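Local atomic coordinates of neurotoxin (Clostridium botulinum, PDB entry 2QN0), a protein that is a zinc-dependent protease, the light chain of botulinum neurotoxin type C1, which probably acts by cleaving SNARE proteins inside nerve cells. Residues A[6-11]-A[35-40]; A[18-23]-A[42-47]; A[94-99]-A[222-227]; A[120-125]-A[301-306]; A[155-160]-A[187-192]. All blocks are in the same frame, centred on the assembly; numbering follows the deposited sequence.

Interaction 1: residues A[6-11]-A[35-40]; sequences NNFNYS and KAFRIT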
# COMPACT_ATOMS: atom_id res chain seq x y z
N ASN A 6 9.43 13.78 -4.58
CA ASN A 6 9.95 14.17 -5.89
C ASN A 6 8.84 14.45 -6.90
O ASN A 6 7.77 13.84 -6.84
CB ASN A 6 10.86 13.07 -6.46
CG ASN A 6 12.13 12.87 -5.65
OD1 ASN A 6 12.70 13.84 -5.15
ND2 ASN A 6 12.58 11.63 -5.54
N ASN A 7 9.09 15.38 -7.81
CA ASN A 7 8.12 15.74 -8.85
C ASN A 7 8.62 15.21 -10.19
O ASN A 7 9.81 15.27 -10.48
CB ASN A 7 7.96 17.26 -8.92
CG ASN A 7 7.26 17.82 -7.71
OD1 ASN A 7 6.07 17.58 -7.50
ND2 ASN A 7 7.99 18.57 -6.90
N PHE A 8 7.70 14.71 -11.00
CA PHE A 8 8.06 14.15 -12.30
C PHE A 8 7.02 14.38 -13.38
O PHE A 8 5.85 14.64 -13.11
CB PHE A 8 8.22 12.62 -12.20
CG PHE A 8 9.25 12.16 -11.22
CD1 PHE A 8 10.60 12.28 -11.50
CD2 PHE A 8 8.85 11.57 -10.03
CE1 PHE A 8 11.55 11.79 -10.61
CE2 PHE A 8 9.79 11.08 -9.13
CZ PHE A 8 11.15 11.19 -9.42
N ASN A 9 7.49 14.24 -14.62
CA ASN A 9 6.67 14.29 -15.82
C ASN A 9 7.02 12.91 -16.33
O ASN A 9 8.18 12.50 -16.23
CB ASN A 9 7.17 15.33 -16.83
CG ASN A 9 6.95 16.75 -16.36
OD1 ASN A 9 5.82 17.17 -16.10
ND2 ASN A 9 8.04 17.50 -16.24
N TYR A 10 6.06 12.17 -16.87
CA TYR A 10 6.36 10.83 -17.35
C TYR A 10 7.48 10.85 -18.39
O TYR A 10 8.27 9.91 -18.48
CB TYR A 10 5.11 10.18 -17.96
CG TYR A 10 5.32 8.73 -18.32
CD1 TYR A 10 5.47 7.77 -17.32
CD2 TYR A 10 5.42 8.33 -19.65
CE1 TYR A 10 5.70 6.43 -17.64
CE2 TYR A 10 5.65 7.00 -19.98
CZ TYR A 10 5.79 6.06 -18.98
OH TYR A 10 6.03 4.74 -19.30
N SER A 11 7.54 11.93 -19.16
CA SER A 11 8.54 12.08 -20.22
C SER A 11 9.95 12.42 -19.74
O SER A 11 10.89 12.39 -20.54
CB SER A 11 8.08 13.14 -21.22
OG SER A 11 7.91 14.39 -20.57
N LYS A 35 9.16 1.91 -17.19
CA LYS A 35 9.74 3.14 -16.65
C LYS A 35 9.23 3.34 -15.22
O LYS A 35 8.03 3.27 -14.97
CB LYS A 35 9.37 4.34 -17.53
CG LYS A 35 10.20 5.58 -17.25
CD LYS A 35 9.99 6.63 -18.33
CE LYS A 35 10.88 7.85 -18.10
NZ LYS A 35 10.72 8.84 -19.20
N ALA A 36 10.16 3.59 -14.30
CA ALA A 36 9.85 3.77 -12.89
C ALA A 36 10.39 5.09 -12.34
O ALA A 36 11.40 5.60 -12.81
CB ALA A 36 10.41 2.60 -12.09
N PHE A 37 9.71 5.62 -11.32
CA PHE A 37 10.08 6.90 -10.71
C PHE A 37 10.16 6.77 -9.19
O PHE A 37 9.27 6.19 -8.56
CB PHE A 37 9.03 7.95 -11.07
CG PHE A 37 8.75 8.03 -12.54
CD1 PHE A 37 9.32 9.03 -13.32
CD2 PHE A 37 7.93 7.09 -13.16
CE1 PHE A 37 9.09 9.09 -14.70
CE2 PHE A 37 7.69 7.14 -14.53
CZ PHE A 37 8.28 8.14 -15.30
N ARG A 38 11.21 7.33 -8.59
CA ARG A 38 11.38 7.27 -7.14
C ARG A 38 10.62 8.41 -6.46
O ARG A 38 11.00 9.57 -6.59
CB ARG A 38 12.87 7.34 -6.78
CG ARG A 38 13.18 7.08 -5.29
CD ARG A 38 14.53 7.69 -4.88
NE ARG A 38 15.66 7.15 -5.63
CZ ARG A 38 16.31 6.02 -5.32
NH1 ARG A 38 15.94 5.31 -4.26
NH2 ARG A 38 17.33 5.62 -6.06
N ILE A 39 9.56 8.07 -5.74
CA ILE A 39 8.77 9.07 -5.03
C ILE A 39 9.64 9.68 -3.94
O ILE A 39 9.77 10.90 -3.83
CB ILE A 39 7.50 8.44 -4.39
CG1 ILE A 39 6.61 7.87 -5.50
CG2 ILE A 39 6.75 9.48 -3.56
CD1 ILE A 39 5.34 7.20 -4.99
N THR A 40 10.24 8.81 -3.14
CA THR A 40 11.15 9.23 -2.07
C THR A 40 11.77 7.97 -1.48
O THR A 40 11.10 6.94 -1.36
CB THR A 40 10.43 10.04 -0.97
OG1 THR A 40 11.40 10.52 -0.03
CG2 THR A 40 9.40 9.19 -0.24
O HOH W 1 6.06 3.10 -17.18
O HOH W 2 7.93 2.14 -19.95
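N6 is tied to strand 35-38 and the corner after it by two bonds. Its backbone N donates to I39 O at 3.0 Å. Its amide ND2 donates to R38 O at 2.8 Å, almost straight at 173°, with R38 O in the amide plane of N6. The same oxygen also approaches the edge of the F8 ring, 3.2 Å from CE2. F37 lies between F8 and Y10. Its CB sits over one face of the F8 ring, a CH-pi contact of 4.0 Å to the ring centroid. Its CZ reaches Y10 CD1 at 3.5 Å. Both ring pairs are oblique, and the three rings form an aromatic cluster. The N-terminal loop runs roughly antiparallel to strand 34-38, an inner strand of the mixed sheet, and meets it mainly through side chains. K35 marks the other end. CG is anti to its backbone N (chi1 -166°) and the chain beyond is extended, which carries NZ to Y10 O at 2.8 Å, in the carbonyl plane. NZ also donates to D12 O. Two waters join Y10 OH to K35, one at O and one at N. Further out, helix 80-97 holds the loop: D84 accepts from Y10 N, and L87 packs on F8. I39 and T40 both face I43, a classic beta bulge.

Interaction 2: residues A[18-23]-A[42-47]; sequences NILYLD and NIWVIP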
# COMPACT_ATOMS: atom_id res chain seq x y z
N ASN A 18 16.75 8.57 -10.00
CA ASN A 18 15.34 8.61 -9.61
C ASN A 18 14.39 8.18 -10.72
O ASN A 18 13.19 8.01 -10.49
CB ASN A 18 14.95 10.02 -9.15
CG ASN A 18 15.68 10.43 -7.89
OD1 ASN A 18 16.00 9.60 -7.05
ND2 ASN A 18 15.93 11.73 -7.75
N ILE A 19 14.93 8.01 -11.92
CA ILE A 19 14.13 7.57 -13.06
C ILE A 19 14.92 6.48 -13.77
O ILE A 19 16.04 6.70 -14.24
CB ILE A 19 13.84 8.74 -14.04
CG1 ILE A 19 13.13 9.87 -13.28
CG2 ILE A 19 12.98 8.26 -15.20
CD1 ILE A 19 12.69 11.04 -14.15
N LEU A 20 14.33 5.29 -13.83
CA LEU A 20 14.98 4.13 -14.43
C LEU A 20 13.96 3.23 -15.10
O LEU A 20 12.75 3.42 -14.95
CB LEU A 20 15.67 3.29 -13.34
CG LEU A 20 16.57 3.92 -12.29
CD1 LEU A 20 16.86 2.92 -11.18
CD2 LEU A 20 17.86 4.37 -12.94
N TYR A 21 14.46 2.25 -15.84
CA TYR A 21 13.62 1.25 -16.49
C TYR A 21 13.85 -0.01 -15.67
O TYR A 21 14.99 -0.42 -15.47
CB TYR A 21 14.05 1.03 -17.94
CG TYR A 21 13.45 2.04 -18.89
CD1 TYR A 21 12.12 1.93 -19.30
CD2 TYR A 21 14.20 3.12 -19.36
CE1 TYR A 21 11.55 2.87 -20.15
CE2 TYR A 21 13.63 4.07 -20.21
CZ TYR A 21 12.31 3.94 -20.60
OH TYR A 21 11.75 4.88 -21.42
N LEU A 22 12.77 -0.60 -15.18
CA LEU A 22 12.87 -1.79 -14.35
C LEU A 22 12.15 -3.00 -14.92
O LEU A 22 11.19 -2.88 -15.68
CB LEU A 22 12.28 -1.51 -12.96
CG LEU A 22 12.86 -0.35 -12.14
CD1 LEU A 22 12.01 -0.14 -10.88
CD2 LEU A 22 14.30 -0.64 -11.76
N ASP A 23 12.62 -4.18 -14.53
CA ASP A 23 12.00 -5.43 -14.94
C ASP A 23 11.78 -6.15 -13.61
O ASP A 23 12.73 -6.64 -13.00
CB ASP A 23 12.92 -6.28 -15.81
CG ASP A 23 12.24 -7.51 -16.36
OD1 ASP A 23 11.33 -8.04 -15.68
OD2 ASP A 23 12.61 -7.97 -17.46
N ASN A 42 13.04 4.55 -0.66
CA ASN A 42 12.83 3.26 -1.30
C ASN A 42 11.41 3.01 -1.79
O ASN A 42 11.00 1.86 -1.96
CB ASN A 42 13.27 2.16 -0.33
CG ASN A 42 14.73 2.30 0.09
OD1 ASN A 42 15.07 2.10 1.26
ND2 ASN A 42 15.59 2.62 -0.86
N ILE A 43 10.65 4.08 -2.02
CA ILE A 43 9.29 3.95 -2.54
C ILE A 43 9.32 4.38 -4.00
O ILE A 43 9.67 5.52 -4.32
CB ILE A 43 8.30 4.86 -1.80
CG1 ILE A 43 8.22 4.48 -0.32
CG2 ILE A 43 6.91 4.73 -2.45
CD1 ILE A 43 7.32 5.40 0.50
N TRP A 44 8.95 3.47 -4.89
CA TRP A 44 8.93 3.74 -6.33
C TRP A 44 7.53 3.61 -6.90
O TRP A 44 6.67 2.96 -6.32
CB TRP A 44 9.83 2.75 -7.06
CG TRP A 44 11.29 2.90 -6.78
CD1 TRP A 44 11.96 2.53 -5.65
CD2 TRP A 44 12.26 3.50 -7.64
NE1 TRP A 44 13.29 2.86 -5.75
CE2 TRP A 44 13.50 3.46 -6.97
CE3 TRP A 44 12.20 4.07 -8.93
CZ2 TRP A 44 14.68 3.97 -7.53
CZ3 TRP A 44 13.38 4.57 -9.49
CH2 TRP A 44 14.60 4.52 -8.79
N VAL A 45 7.32 4.23 -8.05
CA VAL A 45 6.03 4.13 -8.72
C VAL A 45 6.24 3.80 -10.20
O VAL A 45 7.09 4.40 -10.86
CB VAL A 45 5.21 5.44 -8.61
CG1 VAL A 45 5.99 6.61 -9.16
CG2 VAL A 45 3.89 5.28 -9.36
N ILE A 46 5.50 2.81 -10.68
CA ILE A 46 5.53 2.40 -12.08
C ILE A 46 4.08 2.61 -12.49
O ILE A 46 3.20 1.82 -12.15
CB ILE A 46 5.90 0.92 -12.25
CG1 ILE A 46 7.30 0.66 -11.69
CG2 ILE A 46 5.86 0.54 -13.73
CD1 ILE A 46 7.74 -0.79 -11.75
N PRO A 47 3.80 3.71 -13.21
CA PRO A 47 2.46 4.09 -13.68
C PRO A 47 1.85 3.22 -14.78
O PRO A 47 1.30 3.73 -15.75
CB PRO A 47 2.65 5.54 -14.18
CG PRO A 47 4.01 5.95 -13.66
CD PRO A 47 4.80 4.68 -13.69
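W44 and L20 make the main apolar contact between these two strands. The benzene end of the indole does the touching: CH2 meets L20 CD1 at 3.7 Å and L20 CG at 4.1 Å. The two side chains meet at a slant. In W44, chi1 of -68° and chi2 of 75° together bring the six-membered ring to strand 19-23. A second apolar pair lies further along, where the end methyls L22 CD1 and I46 CD1 come within 4.4 Å. This is a looser touch than the first.

Polar atoms take a small part. N18 O lies 3.6 Å from W44 CZ3, a van der Waals approach. No hydrogen bond links the two segments. The amide of N18 is turned to R38, whose NE donates to OD1.

The backbones are too far apart to pair. The strand axes come no nearer than 9.5 Å and run at 66° to each other. Strand 34-38 lies between them in the mixed sheet and bonds to both: A36 pairs with L20, and F37 with V45. The large angle fits a strongly twisted sheet. On this face I152 of strand 146-152 also packs against both L22 and W44.

L22 and I46, on the strands flanking 34-38, meet across the small A36. With no hydrogen bond across it, the contact rests on apolar packing between buried side chains.

Interaction 3: residues A[94-99]-A[222-227]; sequences FKRINS and DPILIL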
# COMPACT_ATOMS: atom_id res chain seq x y z
N PHE A 94 0.86 11.85 -2.21
CA PHE A 94 1.92 11.67 -1.22
C PHE A 94 2.21 12.99 -0.53
O PHE A 94 2.50 13.02 0.67
CB PHE A 94 3.19 11.10 -1.85
CG PHE A 94 3.29 9.60 -1.76
CD1 PHE A 94 2.60 8.79 -2.66
CD2 PHE A 94 4.03 8.99 -0.75
CE1 PHE A 94 2.65 7.40 -2.55
CE2 PHE A 94 4.08 7.61 -0.63
CZ PHE A 94 3.39 6.81 -1.54
N LYS A 95 2.15 14.09 -1.27
CA LYS A 95 2.39 15.40 -0.67
C LYS A 95 1.32 15.70 0.39
O LYS A 95 1.61 16.25 1.45
CB LYS A 95 2.38 16.49 -1.74
CG LYS A 95 3.58 16.45 -2.69
CD LYS A 95 3.45 17.56 -3.73
CE LYS A 95 4.59 17.54 -4.74
NZ LYS A 95 4.41 18.63 -5.75
N ARG A 96 0.07 15.33 0.09
CA ARG A 96 -1.01 15.57 1.04
C ARG A 96 -0.84 14.66 2.26
O ARG A 96 -1.04 15.09 3.39
CB ARG A 96 -2.37 15.33 0.37
CG ARG A 96 -3.57 15.56 1.29
CD ARG A 96 -4.83 15.82 0.48
NE ARG A 96 -6.07 15.54 1.22
CZ ARG A 96 -6.44 16.15 2.34
NH1 ARG A 96 -5.68 17.09 2.88
NH2 ARG A 96 -7.59 15.81 2.92
N ILE A 97 -0.45 13.42 2.02
CA ILE A 97 -0.23 12.49 3.12
C ILE A 97 0.88 13.06 4.01
O ILE A 97 0.80 13.04 5.24
CB ILE A 97 0.19 11.10 2.60
CG1 ILE A 97 -1.00 10.43 1.90
CG2 ILE A 97 0.69 10.22 3.75
CD1 ILE A 97 -0.65 9.16 1.14
N ASN A 98 1.91 13.60 3.36
CA ASN A 98 3.07 14.17 4.03
C ASN A 98 2.79 15.48 4.77
O ASN A 98 3.65 15.98 5.50
CB ASN A 98 4.18 14.39 2.99
CG ASN A 98 5.55 14.55 3.62
OD1 ASN A 98 5.89 13.86 4.58
ND2 ASN A 98 6.36 15.44 3.06
N SER A 99 1.59 16.03 4.59
CA SER A 99 1.24 17.29 5.24
C SER A 99 0.89 17.17 6.72
O SER A 99 0.82 18.18 7.43
CB SER A 99 0.08 17.98 4.49
OG SER A 99 -1.16 17.31 4.71
N ASP A 222 -11.85 10.02 0.54
CA ASP A 222 -10.80 10.92 0.09
C ASP A 222 -9.71 10.00 -0.47
O ASP A 222 -9.32 9.02 0.17
CB ASP A 222 -10.24 11.72 1.26
CG ASP A 222 -9.21 12.76 0.83
OD1 ASP A 222 -8.34 12.42 -0.00
OD2 ASP A 222 -9.26 13.90 1.32
N PRO A 223 -9.22 10.30 -1.68
CA PRO A 223 -8.17 9.48 -2.30
C PRO A 223 -6.97 9.17 -1.41
O PRO A 223 -6.37 8.10 -1.54
CB PRO A 223 -7.77 10.31 -3.52
CG PRO A 223 -9.07 10.92 -3.92
CD PRO A 223 -9.66 11.36 -2.60
N ILE A 224 -6.60 10.08 -0.50
CA ILE A 224 -5.45 9.77 0.34
C ILE A 224 -5.72 8.61 1.29
O ILE A 224 -4.79 7.88 1.63
CB ILE A 224 -4.94 10.98 1.18
CG1 ILE A 224 -6.03 11.52 2.09
CG2 ILE A 224 -4.36 12.05 0.25
CD1 ILE A 224 -5.49 12.32 3.27
N LEU A 225 -6.97 8.42 1.70
CA LEU A 225 -7.28 7.31 2.61
C LEU A 225 -7.28 5.99 1.86
O LEU A 225 -6.94 4.95 2.42
CB LEU A 225 -8.62 7.53 3.32
CG LEU A 225 -8.63 8.64 4.39
CD1 LEU A 225 -9.77 8.38 5.36
CD2 LEU A 225 -7.32 8.66 5.15
N ILE A 226 -7.68 6.02 0.59
CA ILE A 226 -7.68 4.81 -0.22
C ILE A 226 -6.22 4.36 -0.34
O ILE A 226 -5.91 3.17 -0.20
CB ILE A 226 -8.26 5.09 -1.63
CG1 ILE A 226 -9.72 5.54 -1.50
CG2 ILE A 226 -8.15 3.85 -2.49
CD1 ILE A 226 -10.38 5.88 -2.84
N LEU A 227 -5.33 5.31 -0.59
CA LEU A 227 -3.91 5.01 -0.72
C LEU A 227 -3.27 4.65 0.63
O LEU A 227 -2.55 3.66 0.73
CB LEU A 227 -3.17 6.19 -1.36
CG LEU A 227 -1.65 6.11 -1.48
CD1 LEU A 227 -1.24 4.87 -2.25
CD2 LEU A 227 -1.13 7.37 -2.18
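R96 reaches across to I224 and D222, and its chain can be followed outward. CB, CG and CD all lie against one methyl, I224 CG2, with CG nearest at 3.7 Å. With chi1 at -180° the chain leaves opposite the backbone N and stays extended to NE, laying its methylenes along I224. NE passes I224 CD1 at 3.9 Å, and this methyl lies over one face of the guanidinium. At the tip, NH2 donates to D222 OD2 at 3.0 Å, a nearly straight hydrogen bond (168°) within a salt bridge. OD2 lies in the guanidinium plane and is met on its syn side, somewhat out of the carboxylate plane. NH1 bonds instead to I395 O.

D222 has a second task: its OD1 accepts from I224 N at 3.0 Å, and Y393 OH also bonds OD1. The carboxylate is thus held from several sides.

Toward L227 the contact is apolar. I97 CG1 meets I224 CB at 4.0 Å. L227 CD2 touches I97 CD1 and F94 CE1, both at 3.8 Å.

D222 is the N-cap of helix 223-238, which carries the zinc ligands H229 and H233 of the HExxH motif. The end of helix 80-97 thus packs on the first turn of the zinc-binding helix of this protease.

Interaction 4: residues A[120-125]-A[301-306]; sequences NNTPIN and AKRLNS
R303 grips the loop through T122 O, and this is the tight part of the contact. NH1 lies 2.9 Å and NH2 3.0 Å from that one oxygen, so the guanidinium meets it end-on. The oxygen is close to the guanidinium plane. NH2 comes in the carbonyl plane, whereas NH1 stands above it. Neither bond is straight (146° for NH1, 141° for NH2), as expected when two donors share an acceptor. The R303 chain, extended from CG to NE, carries the guanidinium from its helix to the loop. A water accepts from NH1 and lies within bonding distance of I124 O. R303 also packs on F186.

The contact joins the last turn of helix 283-304 to the loop leading into strand 126-128, far from the centre of the chain. There S306 OG bonds back to K302 O.

The outer side is looser. I124, an exposed residue, lays CG2 against S306 CB at 3.8 Å. Its CD1 only brushes CE of the exposed K302, at 4.2 Å. Beside it, N125 CA makes a weak, bent CA-H...O contact with S306 O at 3.2 Å.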
# COMPACT_ATOMS: atom_id res chain seq x y z
N ASN A 120 12.66 -17.65 5.16
CA ASN A 120 12.76 -18.86 5.97
C ASN A 120 13.89 -19.81 5.55
O ASN A 120 14.49 -20.46 6.39
CB ASN A 120 11.42 -19.62 5.96
CG ASN A 120 11.06 -20.17 4.58
OD1 ASN A 120 10.98 -19.43 3.59
ND2 ASN A 120 10.82 -21.48 4.52
N ASN A 121 14.18 -19.86 4.25
CA ASN A 121 15.22 -20.76 3.76
C ASN A 121 16.63 -20.16 3.67
O ASN A 121 17.56 -20.83 3.21
CB ASN A 121 14.82 -21.32 2.40
CG ASN A 121 13.72 -22.36 2.51
OD1 ASN A 121 13.82 -23.29 3.31
ND2 ASN A 121 12.67 -22.22 1.71
N THR A 122 16.80 -18.92 4.10
CA THR A 122 18.11 -18.28 4.08
C THR A 122 18.92 -18.79 5.27
O THR A 122 18.41 -18.85 6.39
CB THR A 122 18.00 -16.75 4.20
OG1 THR A 122 17.23 -16.25 3.10
CG2 THR A 122 19.38 -16.11 4.19
N PRO A 123 20.19 -19.18 5.05
CA PRO A 123 21.01 -19.66 6.17
C PRO A 123 21.07 -18.60 7.26
O PRO A 123 21.12 -17.40 6.97
CB PRO A 123 22.36 -19.91 5.52
CG PRO A 123 21.98 -20.34 4.14
CD PRO A 123 20.90 -19.35 3.77
N ILE A 124 21.08 -19.04 8.51
CA ILE A 124 21.12 -18.12 9.64
C ILE A 124 22.30 -17.13 9.63
O ILE A 124 22.19 -16.03 10.16
CB ILE A 124 21.13 -18.89 10.98
CG1 ILE A 124 19.81 -19.67 11.13
CG2 ILE A 124 21.31 -17.94 12.15
CD1 ILE A 124 19.73 -20.51 12.39
N ASN A 125 23.41 -17.52 9.02
CA ASN A 125 24.58 -16.64 8.99
C ASN A 125 24.66 -15.79 7.73
O ASN A 125 25.68 -15.13 7.48
CB ASN A 125 25.87 -17.47 9.10
CG ASN A 125 26.15 -18.30 7.85
OD1 ASN A 125 25.35 -18.31 6.91
ND2 ASN A 125 27.28 -18.99 7.84
N ALA A 301 16.65 -11.61 15.64
CA ALA A 301 17.72 -11.13 16.52
C ALA A 301 18.85 -12.16 16.53
O ALA A 301 20.03 -11.80 16.52
CB ALA A 301 17.19 -10.91 17.93
N LYS A 302 18.48 -13.44 16.56
CA LYS A 302 19.46 -14.52 16.56
C LYS A 302 20.29 -14.46 15.28
O LYS A 302 21.51 -14.62 15.31
CB LYS A 302 18.76 -15.87 16.67
CG LYS A 302 19.69 -17.06 16.53
CD LYS A 302 18.93 -18.37 16.59
CE LYS A 302 19.86 -19.56 16.43
NZ LYS A 302 20.91 -19.58 17.49
N ARG A 303 19.62 -14.23 14.15
CA ARG A 303 20.31 -14.15 12.88
C ARG A 303 21.31 -12.99 12.91
O ARG A 303 22.45 -13.14 12.48
CB ARG A 303 19.32 -13.93 11.73
CG ARG A 303 18.57 -15.19 11.28
CD ARG A 303 17.51 -14.85 10.24
NE ARG A 303 16.78 -16.02 9.75
CZ ARG A 303 17.16 -16.77 8.72
NH1 ARG A 303 18.26 -16.47 8.04
NH2 ARG A 303 16.41 -17.80 8.35
N LEU A 304 20.88 -11.85 13.44
CA LEU A 304 21.75 -10.68 13.51
C LEU A 304 23.01 -10.92 14.33
O LEU A 304 24.00 -10.21 14.17
CB LEU A 304 20.98 -9.47 14.06
CG LEU A 304 19.88 -8.93 13.13
CD1 LEU A 304 19.15 -7.79 13.82
CD2 LEU A 304 20.50 -8.46 11.81
N ASN A 305 22.97 -11.92 15.20
CA ASN A 305 24.14 -12.24 16.02
C ASN A 305 24.98 -13.31 15.32
O ASN A 305 26.02 -13.71 15.84
CB ASN A 305 23.72 -12.79 17.39
CG ASN A 305 23.07 -11.75 18.27
OD1 ASN A 305 23.55 -10.61 18.37
ND2 ASN A 305 21.98 -12.13 18.93
N SER A 306 24.54 -13.75 14.15
CA SER A 306 25.25 -14.81 13.43
C SER A 306 25.71 -14.49 12.01
O SER A 306 26.30 -15.35 11.35
CB SER A 306 24.36 -16.05 13.36
OG SER A 306 23.76 -16.31 14.62
O HOH W 3 20.34 -14.53 8.49

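Interaction 5: residues A[155-160]-A[187-192]; sequences SVIITG and GALSII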
# COMPACT_ATOMS: atom_id res chain seq x y z
N SER A 155 11.29 -0.91 -1.45
CA SER A 155 10.60 -1.50 -0.31
C SER A 155 9.13 -1.55 -0.70
O SER A 155 8.39 -2.46 -0.31
CB SER A 155 10.77 -0.64 0.94
OG SER A 155 12.07 -0.81 1.48
N VAL A 156 8.72 -0.57 -1.50
CA VAL A 156 7.34 -0.48 -1.97
C VAL A 156 7.32 0.02 -3.42
O VAL A 156 7.99 0.98 -3.76
CB VAL A 156 6.51 0.51 -1.13
CG1 VAL A 156 5.09 0.60 -1.69
CG2 VAL A 156 6.48 0.08 0.33
N ILE A 157 6.55 -0.67 -4.26
CA ILE A 157 6.38 -0.24 -5.64
C ILE A 157 4.89 -0.01 -5.85
O ILE A 157 4.09 -0.92 -5.67
CB ILE A 157 6.83 -1.30 -6.66
CG1 ILE A 157 8.32 -1.59 -6.52
CG2 ILE A 157 6.53 -0.80 -8.08
CD1 ILE A 157 8.83 -2.65 -7.48
N ILE A 158 4.52 1.22 -6.19
CA ILE A 158 3.12 1.53 -6.45
C ILE A 158 2.91 1.42 -7.95
O ILE A 158 3.68 1.98 -8.73
CB ILE A 158 2.78 2.96 -5.99
CG1 ILE A 158 2.91 3.05 -4.47
CG2 ILE A 158 1.37 3.32 -6.45
CD1 ILE A 158 2.79 4.44 -3.93
N THR A 159 1.89 0.68 -8.36
CA THR A 159 1.59 0.52 -9.78
C THR A 159 0.13 0.90 -10.01
O THR A 159 -0.61 1.16 -9.06
CB THR A 159 1.73 -0.94 -10.28
OG1 THR A 159 0.63 -1.72 -9.80
CG2 THR A 159 3.03 -1.55 -9.78
N GLY A 160 -0.26 0.93 -11.28
CA GLY A 160 -1.63 1.22 -11.62
C GLY A 160 -2.44 -0.01 -11.26
O GLY A 160 -1.87 -1.04 -10.88
N GLY A 187 9.82 -9.58 6.52
CA GLY A 187 9.20 -8.53 5.75
C GLY A 187 9.62 -8.82 4.32
O GLY A 187 10.46 -9.70 4.09
N ALA A 188 9.05 -8.10 3.35
CA ALA A 188 9.39 -8.32 1.95
C ALA A 188 8.89 -7.15 1.12
O ALA A 188 8.08 -6.35 1.59
CB ALA A 188 8.76 -9.61 1.45
N LEU A 189 9.37 -7.05 -0.11
CA LEU A 189 8.95 -5.98 -1.01
C LEU A 189 7.44 -6.09 -1.26
O LEU A 189 6.92 -7.19 -1.45
CB LEU A 189 9.71 -6.10 -2.34
CG LEU A 189 9.33 -5.15 -3.48
CD1 LEU A 189 10.53 -4.99 -4.41
CD2 LEU A 189 8.11 -5.67 -4.23
N SER A 190 6.76 -4.95 -1.25
CA SER A 190 5.32 -4.92 -1.50
C SER A 190 5.02 -4.19 -2.81
O SER A 190 5.70 -3.22 -3.14
CB SER A 190 4.57 -4.17 -0.39
OG SER A 190 4.57 -4.87 0.84
N ILE A 191 4.02 -4.66 -3.53
CA ILE A 191 3.58 -3.98 -4.75
C ILE A 191 2.14 -3.59 -4.47
O ILE A 191 1.31 -4.44 -4.12
CB ILE A 191 3.64 -4.88 -6.00
CG1 ILE A 191 5.10 -5.11 -6.40
CG2 ILE A 191 2.87 -4.23 -7.15
CD1 ILE A 191 5.29 -5.93 -7.67
N ILE A 192 1.85 -2.31 -4.60
CA ILE A 192 0.51 -1.78 -4.39
C ILE A 192 -0.06 -1.39 -5.75
O ILE A 192 0.50 -0.52 -6.42
CB ILE A 192 0.54 -0.51 -3.50
CG1 ILE A 192 1.02 -0.87 -2.09
CG2 ILE A 192 -0.85 0.13 -3.45
CD1 ILE A 192 1.18 0.34 -1.16
O HOH W 4 6.17 -3.32 2.09
O HOH W 5 8.59 -3.72 2.07
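Two neighbouring parallel strands, 156-159 and 190-193, pair here toward one end of the mixed sheet, against the zinc-binding helix. V156 is in register with S190, I157 with I191, and I158 with I192. Four backbone hydrogen bonds join them, running alternately in each direction: S190 N to S155 O, I157 N to S190 O, I192 N to I157 O at 2.8 Å, and T159 N to I192 O at 2.7 Å. The CA-H groups of V156, I191 and I158 add contacts to the same carbonyl oxygens that the strands share.

The side chains divide between the two faces. On one lie V156, I158, S190 and I192. V156 CG1 meets the tip of I192, CD1, at 4.0 Å. This face lies under helix 223-238: V156 and I192 touch A234, and I192 also touches E230 of the HExxH motif. S190 OG bonds N237 of the same helix and a water. The other face carries I157 and I191, where I157 CB packs on I191 CG1 at 4.2 Å. L189 CD1 joins them, touching I157 CD1. T159 CG2 reaches I191 CG2 at 3.8 Å.

Where the chains part before the first bridge, a water lies 2.7 Å from both S155 O and A188 O.

Interactions 2, 3 and 5 are buried, interaction 1 is partly so, and interaction 4 lies at the surface, touching none of the others. Interactions 1, 2 and 5 share one mixed sheet. Only interaction 5 pairs adjacent strands by backbone bonds; interaction 2 spans a strand by apolar side chains, and interaction 1 adds a loop with rings, an amide and a lysine. Strand 43-46 connects interactions 2 and 5 through W44 and I46, which bond I158. F94 of interaction 3 packs on I39, I43 and I158, so it meets all three sheet contacts. Interactions 3 and 4 both use an arginine, one on a buried carboxylate, the other on a loop carbonyl.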